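Local coordinates for protein rhodopsin (Todarodes pacificus, PDB 2Z73) that detects dim light for vision, converting isomerization of 11-cis retinal into G-protein signalling that activates phospholipase C, at residues A[68-71]-A[72-75]; A[122-125]-A[126-130]; A[131-134]-A[135-138]; A[151-154]-A[155-159]; A[255-258]-A[259-263]. All coordinates share one frame; numbering follows the deposited sequence.

Overall arrangement
None of the five contacts closes a long loop: each joins neighbouring turns of one helix, and along the chain they follow in series without nesting or crossing. Contact 1 starts transmembrane helix 2. Contacts 2 and 3 adjoin on helix 104-138, the first buried and the second at its cytoplasmic end. Contact 4 lies at the start of transmembrane helix 4, and contact 5 in the cytoplasmic part of helix 246-286, where transmembrane helix 6 begins. In space they converge. Contacts 1, 2 and 4 pack against one another through Phe72, Met128 and Met155, while contacts 3 and 5 are linked by a salt bridge. Octyl glucoside touches contacts 1, 3, 5 and, through Ile129, contact 2.

Contact 1: A[68-71]-A[72-75]; sequences PANM and FIIN. With BOG (octyl beta-D-glucopyranoside), chain C.
Ala69 and Phe72 meet where the chain turns into transmembrane helix 2, and the inner side of this first turn is closely packed. The amide N of Phe72 donates to Ala69 O at 2.8 Å, and the ring follows the same oxygen, with Phe72 CD2 3.2 Å from Ala69 O. Setting CG beside the backbone N (chi1 -62°) swings the ring back along the turn, oblique to the carbonyl it nears. Beyond it the ring packs on Met128 and Ile129 of helix 104-138 and on Met155 of helix 149-167. Next to this packed side, Asn70 and Ile73 run side by side in the same direction, and bound octyl glucoside lies against Ala69 and this pair: Ala69 CB is 3.5 Å from its C2', and Ile73 CD1 is 3.6 Å from its C7'.

The looser side carries Met71 and Ile74, both partly exposed. The Met71 side chain, bent at chi3, touches His149 and Ala152, and Ile74 CB rests on the backbone, 3.4 Å from Met71 O. By the next turn the helix is regular, with Asn75 N bonding to Met71 O at 2.7 Å and nearly straight (169°). Asn75 carries its amide to Trp160, with a weak bond to Thr125. Apolar side chains thus bind this turn to its neighbours by dispersion, while the Asn75 amide finds interhelical partners.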
# COMPACT_ATOMS: atom_id res chain seq x y z
N PRO A 68 -18.58 -0.35 6.14
CA PRO A 68 -17.60 0.63 6.62
C PRO A 68 -16.13 0.29 6.42
O PRO A 68 -15.36 1.12 5.96
CB PRO A 68 -17.97 0.78 8.10
CG PRO A 68 -19.45 0.63 8.07
CD PRO A 68 -19.62 -0.58 7.16
N ALA A 69 -15.73 -0.94 6.76
CA ALA A 69 -14.34 -1.36 6.61
C ALA A 69 -13.81 -1.14 5.20
O ALA A 69 -12.65 -0.77 5.01
CB ALA A 69 -14.19 -2.82 6.99
N ASN A 70 -14.66 -1.36 4.20
CA ASN A 70 -14.28 -1.19 2.80
C ASN A 70 -13.81 0.22 2.50
O ASN A 70 -13.20 0.47 1.47
CB ASN A 70 -15.46 -1.55 1.90
CG ASN A 70 -15.58 -3.03 1.68
OD1 ASN A 70 -16.56 -3.50 1.12
ND2 ASN A 70 -14.57 -3.77 2.10
N MET A 71 -14.13 1.15 3.40
CA MET A 71 -13.69 2.53 3.25
C MET A 71 -12.16 2.50 3.25
O MET A 71 -11.52 3.22 2.48
CB MET A 71 -14.23 3.39 4.40
CG MET A 71 -15.72 3.73 4.30
SD MET A 71 -16.41 4.54 5.79
CE MET A 71 -15.30 6.01 5.89
N PHE A 72 -11.58 1.66 4.12
CA PHE A 72 -10.13 1.53 4.21
C PHE A 72 -9.60 1.14 2.84
O PHE A 72 -8.60 1.68 2.38
CB PHE A 72 -9.71 0.47 5.23
CG PHE A 72 -10.13 0.76 6.64
CD1 PHE A 72 -10.06 2.04 7.17
CD2 PHE A 72 -10.61 -0.27 7.46
CE1 PHE A 72 -10.45 2.30 8.49
CE2 PHE A 72 -11.00 -0.02 8.78
CZ PHE A 72 -10.92 1.26 9.29
N ILE A 73 -10.27 0.18 2.19
CA ILE A 73 -9.86 -0.28 0.87
C ILE A 73 -9.87 0.88 -0.12
O ILE A 73 -8.95 1.04 -0.92
CB ILE A 73 -10.81 -1.39 0.32
CG1 ILE A 73 -10.49 -2.73 0.98
CG2 ILE A 73 -10.66 -1.53 -1.19
CD1 ILE A 73 -11.41 -3.87 0.54
N ILE A 74 -10.91 1.70 -0.05
CA ILE A 74 -11.01 2.84 -0.93
C ILE A 74 -9.87 3.80 -0.63
O ILE A 74 -9.17 4.25 -1.54
CB ILE A 74 -12.40 3.53 -0.76
CG1 ILE A 74 -13.49 2.61 -1.34
CG2 ILE A 74 -12.42 4.88 -1.49
CD1 ILE A 74 -14.90 3.06 -1.06
N ASN A 75 -9.68 4.10 0.65
CA ASN A 75 -8.62 5.01 1.07
C ASN A 75 -7.27 4.53 0.54
O ASN A 75 -6.45 5.33 0.08
CB ASN A 75 -8.59 5.11 2.60
CG ASN A 75 -7.55 6.10 3.09
OD1 ASN A 75 -7.69 7.31 2.90
ND2 ASN A 75 -6.50 5.59 3.71
C1 BOG C . -17.56 -7.65 5.02
O1 BOG C . -16.24 -7.61 5.35
C2 BOG C . -17.63 -8.97 4.30
O2 BOG C . -16.77 -9.03 3.09
C3 BOG C . -19.05 -9.03 3.96
O3 BOG C . -19.12 -10.25 3.31
C4 BOG C . -19.92 -8.95 5.28
O4 BOG C . -21.28 -9.02 4.96
C5 BOG C . -19.81 -7.65 5.95
O5 BOG C . -18.42 -7.61 6.26
C6 BOG C . -20.67 -7.58 7.28
O6 BOG C . -20.51 -6.19 7.90
C1' BOG C . -15.96 -6.26 5.10
C2' BOG C . -14.69 -6.11 5.77
C3' BOG C . -13.83 -5.60 4.66
C4' BOG C . -12.60 -6.26 4.96
C5' BOG C . -11.60 -5.55 4.13
C6' BOG C . -10.63 -6.57 3.92
C7' BOG C . -9.68 -5.89 3.03
C8' BOG C . -9.12 -7.00 2.33

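Contact 2: A[122-125]-A[126-130]; sequences SIMT and MAMIS
Met124 and Met128 meet through their thioether ends, Met124 SD lying 3.6 Å from Met128 CE as the two chains cross obliquely. The same sulfur also rests on Ala127, with Met124 SD 3.7 Å from Ala127 CB. In Met124, chi1 (-167°) and chi2 (47°) set the sulfur toward the next turn, and chi3 directs only the terminal methyl. On another side Met126 folds back over the preceding turn: CG stands beside the backbone N (chi1 -78°), which brings Met126 CG to 3.2 Å from Ser122 O and Met126 CE to 3.5 Å from the same oxygen. Ile129 behaves alike, its CG1 lying 3.2 Å from Thr125 O.

Under these side chains runs the regular ladder of an alpha-helix, each N-H reaching the carbonyl four residues back, as in Met128 N to Met124 O at 3.0 Å. This is the buried middle of transmembrane helix 3, the central helix of the rhodopsin-type seven-helix bundle. Ile123 touches Phe270 of helix 246-286 and Met124 touches Pro212 of helix 195-224; the three helices meet there at positions corresponding to the P-I-F motif of class A receptors, and the Ile123 side chain comes to about 5 Å from retinal.

The polar groups are held from further out. Thr125 OG1 bonds to the backbone O of Met121, one turn earlier. Ser122 OG engages Asp80 and Ser79 of helix 70-87 as well as the Phe118 carbonyl. Beyond Met128 stand Phe158 and Val159 of helix 149-167, and beyond Ile129 stands Ser263.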
# COMPACT_ATOMS: atom_id res chain seq x y z
N SER A 122 -0.37 4.04 2.73
CA SER A 122 -0.78 2.70 2.34
C SER A 122 -0.59 1.65 3.44
O SER A 122 -1.45 0.79 3.62
CB SER A 122 -0.07 2.30 1.05
OG SER A 122 -0.66 2.97 -0.05
N ILE A 123 0.51 1.72 4.19
CA ILE A 123 0.73 0.75 5.27
C ILE A 123 -0.14 1.06 6.48
O ILE A 123 -0.68 0.16 7.11
CB ILE A 123 2.18 0.73 5.77
CG1 ILE A 123 2.96 1.89 5.17
CG2 ILE A 123 2.81 -0.63 5.48
CD1 ILE A 123 4.32 2.10 5.79
N MET A 124 -0.27 2.34 6.82
CA MET A 124 -1.09 2.70 7.97
C MET A 124 -2.56 2.35 7.69
O MET A 124 -3.31 1.99 8.60
CB MET A 124 -0.95 4.18 8.30
CG MET A 124 -1.54 4.54 9.65
SD MET A 124 -1.01 3.39 10.96
CE MET A 124 0.54 4.09 11.45
N THR A 125 -2.97 2.47 6.43
CA THR A 125 -4.34 2.14 6.08
C THR A 125 -4.44 0.64 6.28
O THR A 125 -5.41 0.15 6.84
CB THR A 125 -4.68 2.46 4.61
OG1 THR A 125 -4.58 3.87 4.39
CG2 THR A 125 -6.10 2.02 4.28
N MET A 126 -3.42 -0.09 5.81
CA MET A 126 -3.42 -1.54 5.98
C MET A 126 -3.49 -1.84 7.48
O MET A 126 -4.17 -2.78 7.89
CB MET A 126 -2.17 -2.16 5.35
CG MET A 126 -2.25 -2.27 3.83
SD MET A 126 -0.80 -3.03 3.05
CE MET A 126 -0.52 -1.94 1.64
N ALA A 127 -2.82 -1.03 8.29
CA ALA A 127 -2.85 -1.22 9.73
C ALA A 127 -4.31 -1.16 10.21
O ALA A 127 -4.76 -2.04 10.94
CB ALA A 127 -2.02 -0.15 10.42
N MET A 128 -5.04 -0.13 9.79
CA MET A 128 -6.44 0.02 10.17
C MET A 128 -7.23 -1.19 9.69
O MET A 128 -8.22 -1.60 10.32
CB MET A 128 -7.05 1.28 9.55
CG MET A 128 -6.37 2.56 9.95
SD MET A 128 -6.19 2.68 11.73
CE MET A 128 -4.49 3.19 11.83
N ILE A 129 -6.82 -1.75 8.56
CA ILE A 129 -7.51 -2.90 8.02
C ILE A 129 -7.19 -4.12 8.86
O ILE A 129 -8.05 -4.98 9.08
CB ILE A 129 -7.11 -3.19 6.57
CG1 ILE A 129 -7.50 -2.02 5.67
CG2 ILE A 129 -7.79 -4.47 6.09
CD1 ILE A 129 -7.05 -2.16 4.22
N SER A 130 -5.96 -4.19 9.35
CA SER A 130 -5.53 -5.32 10.17
C SER A 130 -6.25 -5.28 11.51
O SER A 130 -6.44 -6.31 12.16
CB SER A 130 -4.02 -5.26 10.41
OG SER A 130 -3.69 -4.18 11.26

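Contact 3: A[131-134]-A[135-138]; sequences IDRY and NVIG. With BOG (octyl beta-D-glucopyranoside), chain C.
Val136 lays its CG1 methyl over one face of the Arg133 guanidinium, the two side chains running side by side in the same direction. The methyl sits 3.0 Å above that plane, displaced toward the rim, and the opposite face is covered by C4' of octyl glucoside. Asp132 instead comes at the edge, in the guanidinium plane. Its OD1 takes a salt-bridging hydrogen bond of 2.7 Å from Arg133 NH2, the donor arriving on the syn side but tilted out of the carboxylate plane. Bends at chi2 (-58°) and chi3 (75°) fold the arginine back so that its flat end can meet both neighbours.

Tyr134 turns the other way, its ring oblique to the backbone of the next turn, with Tyr134 CD2 3.6 Å from Gly138 CA; glycine puts no side chain in the ring's path. Here the helix widens into a pi-type turn, and Arg133 O accepts both Ile137 N at 2.7 Å and Gly138 N at 3.2 Å.

Asp132, Arg133 and Tyr134 form the D/E-R-Y motif of class A receptors. Arg133 NH1 also makes a salt bridge to Glu256 of helix 246-286. An alanine in place of Arg133 would probably leave Asp132 without its salt-bridge mate and Glu256 with Lys146 as its remaining charged partner of those named. One cation bridging two carboxylates on different helices is consistent with the ionic lock of an inactive receptor.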
# COMPACT_ATOMS: atom_id res chain seq x y z
N ILE A 131 -6.66 -4.08 11.92
CA ILE A 131 -7.37 -3.91 13.18
C ILE A 131 -8.80 -4.41 13.04
O ILE A 131 -9.33 -5.10 13.91
CB ILE A 131 -7.39 -2.44 13.59
CG1 ILE A 131 -5.96 -1.97 13.85
CG2 ILE A 131 -8.24 -2.26 14.81
CD1 ILE A 131 -5.85 -0.53 14.26
N ASP A 132 -9.42 -4.06 11.92
CA ASP A 132 -10.79 -4.49 11.65
C ASP A 132 -10.79 -6.01 11.62
O ASP A 132 -11.68 -6.64 12.19
CB ASP A 132 -11.27 -3.94 10.31
CG ASP A 132 -12.55 -4.59 9.85
OD1 ASP A 132 -12.50 -5.39 8.91
OD2 ASP A 132 -13.60 -4.29 10.44
N ARG A 133 -9.79 -6.59 10.97
CA ARG A 133 -9.67 -8.03 10.87
C ARG A 133 -9.61 -8.66 12.27
O ARG A 133 -10.25 -9.68 12.54
CB ARG A 133 -8.44 -8.42 10.07
CG ARG A 133 -8.53 -8.11 8.58
CD ARG A 133 -9.71 -8.80 7.91
NE ARG A 133 -10.97 -8.13 8.24
CZ ARG A 133 -12.19 -8.61 7.98
NH1 ARG A 133 -12.34 -9.79 7.38
NH2 ARG A 133 -13.25 -7.92 8.33
N TYR A 134 -8.85 -8.03 13.16
CA TYR A 134 -8.73 -8.52 14.53
C TYR A 134 -10.05 -8.45 15.29
O TYR A 134 -10.32 -9.30 16.13
CB TYR A 134 -7.67 -7.72 15.29
CG TYR A 134 -7.76 -7.88 16.80
CD1 TYR A 134 -8.21 -6.83 17.61
CD2 TYR A 134 -7.41 -9.08 17.41
CE1 TYR A 134 -8.30 -6.98 18.99
CE2 TYR A 134 -7.50 -9.24 18.78
CZ TYR A 134 -7.94 -8.19 19.56
OH TYR A 134 -8.03 -8.36 20.93
N ASN A 135 -10.87 -7.44 15.01
CA ASN A 135 -12.15 -7.30 15.70
C ASN A 135 -13.20 -8.30 15.21
O ASN A 135 -14.09 -8.70 15.96
CB ASN A 135 -12.70 -5.88 15.54
CG ASN A 135 -12.09 -4.90 16.52
OD1 ASN A 135 -12.05 -5.16 17.72
ND2 ASN A 135 -11.62 -3.77 16.00
N VAL A 136 -13.10 -8.69 13.95
CA VAL A 136 -14.07 -9.62 13.40
C VAL A 136 -13.58 -11.07 13.47
O VAL A 136 -14.39 -11.98 13.65
CB VAL A 136 -14.43 -9.26 11.92
CG1 VAL A 136 -13.18 -9.22 11.07
CG2 VAL A 136 -15.41 -10.28 11.36
N ILE A 137 -12.28 -11.28 13.33
CA ILE A 137 -11.70 -12.62 13.37
C ILE A 137 -10.75 -12.86 14.53
O ILE A 137 -10.67 -13.96 15.04
CB ILE A 137 -10.93 -12.94 12.07
CG1 ILE A 137 -11.88 -12.96 10.88
CG2 ILE A 137 -10.24 -14.29 12.20
CD1 ILE A 137 -12.93 -14.06 10.95
N GLY A 138 -10.01 -11.83 14.93
CA GLY A 138 -9.05 -11.98 16.01
C GLY A 138 -9.65 -12.23 17.38
O GLY A 138 -9.10 -12.99 18.18
C1 BOG C . -17.56 -7.65 5.02
O1 BOG C . -16.24 -7.61 5.35
C2 BOG C . -17.63 -8.97 4.30
O2 BOG C . -16.77 -9.03 3.09
C3 BOG C . -19.05 -9.03 3.96
O3 BOG C . -19.12 -10.25 3.31
C4 BOG C . -19.92 -8.95 5.28
O4 BOG C . -21.28 -9.02 4.96
C5 BOG C . -19.81 -7.65 5.95
O5 BOG C . -18.42 -7.61 6.26
C6 BOG C . -20.67 -7.58 7.28
O6 BOG C . -20.51 -6.19 7.90
C1' BOG C . -15.96 -6.26 5.10
C2' BOG C . -14.69 -6.11 5.77
C3' BOG C . -13.83 -5.60 4.66
C4' BOG C . -12.60 -6.26 4.96
C5' BOG C . -11.60 -5.55 4.13
C6' BOG C . -10.63 -6.57 3.92
C7' BOG C . -9.68 -5.89 3.03
C8' BOG C . -9.12 -7.00 2.33

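Contact 4: A[151-154]-A[155-159]; sequences RAFI and MIIFV
At the cytoplasmic start of transmembrane helix 4, Phe153 and Ile157 pair one helical turn apart on the surface of the bundle. Ile157 CD1 sits over one face of the phenyl ring in a CH-pi contact, 3.9 Å from the Phe153 ring centroid and 23° off the ring normal. The methyl is offset toward the rim, closest at Phe153 CZ, 3.6 Å away. The phenylalanine has CG opposite the backbone N (chi1 178°), and Ile157, with CG1 beside its own backbone N, reaches back to meet the ring. Ile156 flanks the ring obliquely, its CD1 4.3 Å from Phe153 CD1, and Ile156 CG1 also packs against Phe153 O at 3.2 Å.

The backbone beneath is a regular alpha-helix: Met155 N reaches Arg151 O at 2.8 Å, and Ile156, Ile157 and Phe158 repeat the step. Met155 starts along this backbone, its CG 3.6 Å from Arg151 O, and then bends at chi3 and heads away to Phe72 of helix 70-87. Phe158 and Val159 turn to Met128 of helix 104-138, while Ala152 meets Met71. The segment therefore has two characters, as the start of helix 4 in a rhodopsin-type seven-helix bundle: one side is set against helices 2 and 3, and the other carries Phe153, Ile154 and Ile157 on the surface, where they may face lipid.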
# COMPACT_ATOMS: atom_id res chain seq x y z
N ARG A 151 -16.31 4.91 13.62
CA ARG A 151 -14.95 4.43 13.83
C ARG A 151 -14.10 4.58 12.57
O ARG A 151 -13.10 5.31 12.56
CB ARG A 151 -14.96 2.97 14.29
CG ARG A 151 -14.71 2.77 15.78
CD ARG A 151 -15.80 3.42 16.63
NE ARG A 151 -16.97 2.56 16.79
CZ ARG A 151 -18.08 2.92 17.43
NH1 ARG A 151 -18.17 4.13 17.99
NH2 ARG A 151 -19.09 2.07 17.54
N ALA A 152 -14.50 3.90 11.51
CA ALA A 152 -13.77 3.94 10.25
C ALA A 152 -13.36 5.36 9.87
O ALA A 152 -12.18 5.64 9.64
CB ALA A 152 -14.62 3.34 9.14
N PHE A 153 -14.34 6.26 9.81
CA PHE A 153 -14.07 7.65 9.47
C PHE A 153 -12.98 8.26 10.35
O PHE A 153 -12.08 8.93 9.85
CB PHE A 153 -15.35 8.48 9.56
CG PHE A 153 -15.16 9.94 9.26
CD1 PHE A 153 -14.60 10.35 8.06
CD2 PHE A 153 -15.54 10.91 10.19
CE1 PHE A 153 -14.40 11.71 7.78
CE2 PHE A 153 -15.34 12.26 9.92
CZ PHE A 153 -14.77 12.66 8.72
N ILE A 154 -13.05 8.04 11.66
CA ILE A 154 -12.05 8.59 12.56
C ILE A 154 -10.69 7.95 12.27
O ILE A 154 -9.67 8.61 12.25
CB ILE A 154 -12.41 8.32 14.04
CG1 ILE A 154 -13.83 8.82 14.33
CG2 ILE A 154 -11.43 9.02 14.96
CD1 ILE A 154 -14.41 8.29 15.62
N MET A 155 -10.70 6.64 12.03
CA MET A 155 -9.46 5.94 11.73
C MET A 155 -8.73 6.51 10.50
O MET A 155 -7.53 6.78 10.57
CB MET A 155 -9.73 4.43 11.57
CG MET A 155 -9.88 3.72 12.93
SD MET A 155 -10.81 2.16 13.01
CE MET A 155 -9.50 0.95 12.76
N ILE A 156 -9.43 6.73 9.39
CA ILE A 156 -8.73 7.28 8.22
C ILE A 156 -8.21 8.69 8.52
O ILE A 156 -7.14 9.07 8.03
CB ILE A 156 -9.62 7.32 6.95
CG1 ILE A 156 -10.63 8.46 7.03
CG2 ILE A 156 -10.33 5.99 6.77
CD1 ILE A 156 -11.46 8.62 5.77
N ILE A 157 -8.95 9.46 9.31
CA ILE A 157 -8.50 10.80 9.68
C ILE A 157 -7.16 10.67 10.39
O ILE A 157 -6.25 11.49 10.19
CB ILE A 157 -9.49 11.52 10.63
CG1 ILE A 157 -10.77 11.88 9.88
CG2 ILE A 157 -8.84 12.78 11.19
CD1 ILE A 157 -11.79 12.62 10.73
N PHE A 158 -7.04 9.65 11.25
CA PHE A 158 -5.79 9.43 11.94
C PHE A 158 -4.74 9.11 10.88
O PHE A 158 -3.62 9.63 10.90
CB PHE A 158 -5.88 8.25 12.92
CG PHE A 158 -4.54 7.69 13.31
CD1 PHE A 158 -3.63 8.47 14.02
CD2 PHE A 158 -4.18 6.40 12.94
CE1 PHE A 158 -2.36 7.96 14.35
CE2 PHE A 158 -2.91 5.89 13.26
CZ PHE A 158 -2.00 6.68 13.97
N VAL A 159 -5.12 8.22 9.96
CA VAL A 159 -4.23 7.82 8.88
C VAL A 159 -3.70 9.04 8.13
O VAL A 159 -2.49 9.18 7.94
CB VAL A 159 -4.95 6.93 7.86
CG1 VAL A 159 -3.97 6.52 6.77
CG2 VAL A 159 -5.57 5.71 8.54

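Contact 5: A[255-258]-A[259-263]; sequences AEMR and LAKIS. With BOG (octyl beta-D-glucopyranoside), chain C.
Leu259 packs back on the carbonyl of Ala255, and its side chain can be followed outward from there. Leu259 CB lies 3.5 Å from Glu256 O. At the branch, Leu259 CG is 4.1 Å from both Ala255 O and C6' of octyl glucoside. Leu259 CD2 turns to Ala255 O, 3.0 Å away, while Leu259 CD1 goes to the alkyl chain, 3.8 Å from its C8'. The torsions explain this division: chi1 (-86°) carries CG back beside the backbone N, and chi2 (-54°) then sends one methyl to the carbonyl and the other to the detergent. The backbone bond from Leu259 N to Ala255 O is weak. Were Leu259 cut back to an alanine, both methyls would go, and a gap would probably open between Ala255 O and the octyl chain.

Across the outer side of the helix Met257 crosses Lys261, its CE 3.1 Å from Lys261 NZ, and the lysine stem runs over the same turn. The main chain between them is regular, Lys261 N meeting Met257 O at 2.8 Å. Leu259 O accepts a second bond, from Ser263 OG at 3.0 Å in addition to the backbone N of that serine.

Other helices hold the remaining faces. Glu256 makes salt bridges to Arg133 and Lys146 and packs on Val136 and Ile137, Leu259 touches Arg133, and Ser263 meets Ile129, all but Lys146 on helix 104-138. On a further face Arg258 NE bonds to Ser318 O, and Ile262 packs on Tyr315 and Ser318 of helix 311-318.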
# COMPACT_ATOMS: atom_id res chain seq x y z
N ALA A 255 -15.62 -16.47 4.96
CA ALA A 255 -15.65 -15.25 4.18
C ALA A 255 -14.71 -14.20 4.79
O ALA A 255 -13.90 -13.61 4.08
CB ALA A 255 -17.07 -14.71 4.13
N GLU A 256 -14.82 -13.98 6.09
CA GLU A 256 -13.97 -13.01 6.77
C GLU A 256 -12.51 -13.45 6.72
O GLU A 256 -11.62 -12.65 6.44
CB GLU A 256 -14.41 -12.86 8.22
CG GLU A 256 -15.85 -12.40 8.39
CD GLU A 256 -16.08 -10.99 7.86
OE1 GLU A 256 -17.26 -10.60 7.74
OE2 GLU A 256 -15.09 -10.29 7.57
N MET A 257 -12.28 -14.74 6.98
CA MET A 257 -10.94 -15.29 6.97
C MET A 257 -10.27 -15.02 5.63
O MET A 257 -9.11 -14.61 5.58
CB MET A 257 -10.98 -16.80 7.23
CG MET A 257 -9.61 -17.47 7.35
SD MET A 257 -8.61 -16.86 8.73
CE MET A 257 -7.14 -16.35 7.90
N ARG A 258 -11.01 -15.24 4.55
CA ARG A 258 -10.46 -15.01 3.22
C ARG A 258 -9.98 -13.57 3.05
O ARG A 258 -8.90 -13.34 2.49
CB ARG A 258 -11.50 -15.33 2.14
CG ARG A 258 -10.87 -15.37 0.76
CD ARG A 258 -11.88 -15.63 -0.34
NE ARG A 258 -11.22 -15.77 -1.64
CZ ARG A 258 -10.78 -16.92 -2.14
NH1 ARG A 258 -10.19 -16.94 -3.33
NH2 ARG A 258 -10.97 -18.05 -1.48
N LEU A 259 -10.78 -12.62 3.52
CA LEU A 259 -10.43 -11.22 3.41
C LEU A 259 -9.19 -10.92 4.26
O LEU A 259 -8.31 -10.15 3.86
CB LEU A 259 -11.59 -10.32 3.87
CG LEU A 259 -12.72 -9.91 2.91
CD1 LEU A 259 -12.12 -9.26 1.68
CD2 LEU A 259 -13.56 -11.11 2.51
N ALA A 260 -9.12 -11.55 5.44
CA ALA A 260 -7.98 -11.36 6.33
C ALA A 260 -6.75 -11.84 5.59
O ALA A 260 -5.69 -11.20 5.62
CB ALA A 260 -8.18 -12.15 7.60
N LYS A 261 -6.88 -12.99 4.94
CA LYS A 261 -5.78 -13.55 4.17
C LYS A 261 -5.35 -12.50 3.15
O LYS A 261 -4.19 -12.11 3.10
CB LYS A 261 -6.23 -14.82 3.47
CG LYS A 261 -6.19 -16.06 4.35
CD LYS A 261 -6.83 -17.25 3.63
CE LYS A 261 -6.54 -18.56 4.34
NZ LYS A 261 -6.95 -18.54 5.77
N ILE A 262 -6.30 -12.03 2.34
CA ILE A 262 -6.01 -11.00 1.34
C ILE A 262 -5.17 -9.87 1.94
O ILE A 262 -4.11 -9.52 1.41
CB ILE A 262 -7.30 -10.37 0.78
CG1 ILE A 262 -8.18 -11.45 0.15
CG2 ILE A 262 -6.96 -9.33 -0.28
CD1 ILE A 262 -9.53 -10.95 -0.30
N SER A 263 -5.65 -9.32 3.05
CA SER A 263 -4.98 -8.23 3.74
C SER A 263 -3.50 -8.50 3.93
O SER A 263 -2.66 -7.62 3.74
CB SER A 263 -5.59 -8.02 5.12
OG SER A 263 -6.97 -7.77 5.03
C1 BOG C . -17.56 -7.65 5.02
O1 BOG C . -16.24 -7.61 5.35
C2 BOG C . -17.63 -8.97 4.30
O2 BOG C . -16.77 -9.03 3.09
C3 BOG C . -19.05 -9.03 3.96
O3 BOG C . -19.12 -10.25 3.31
C4 BOG C . -19.92 -8.95 5.28
O4 BOG C . -21.28 -9.02 4.96
C5 BOG C . -19.81 -7.65 5.95
O5 BOG C . -18.42 -7.61 6.26
C6 BOG C . -20.67 -7.58 7.28
O6 BOG C . -20.51 -6.19 7.90
C1' BOG C . -15.96 -6.26 5.10
C2' BOG C . -14.69 -6.11 5.77
C3' BOG C . -13.83 -5.60 4.66
C4' BOG C . -12.60 -6.26 4.96
C5' BOG C . -11.60 -5.55 4.13
C6' BOG C . -10.63 -6.57 3.92
C7' BOG C . -9.68 -5.89 3.03
C8' BOG C . -9.12 -7.00 2.33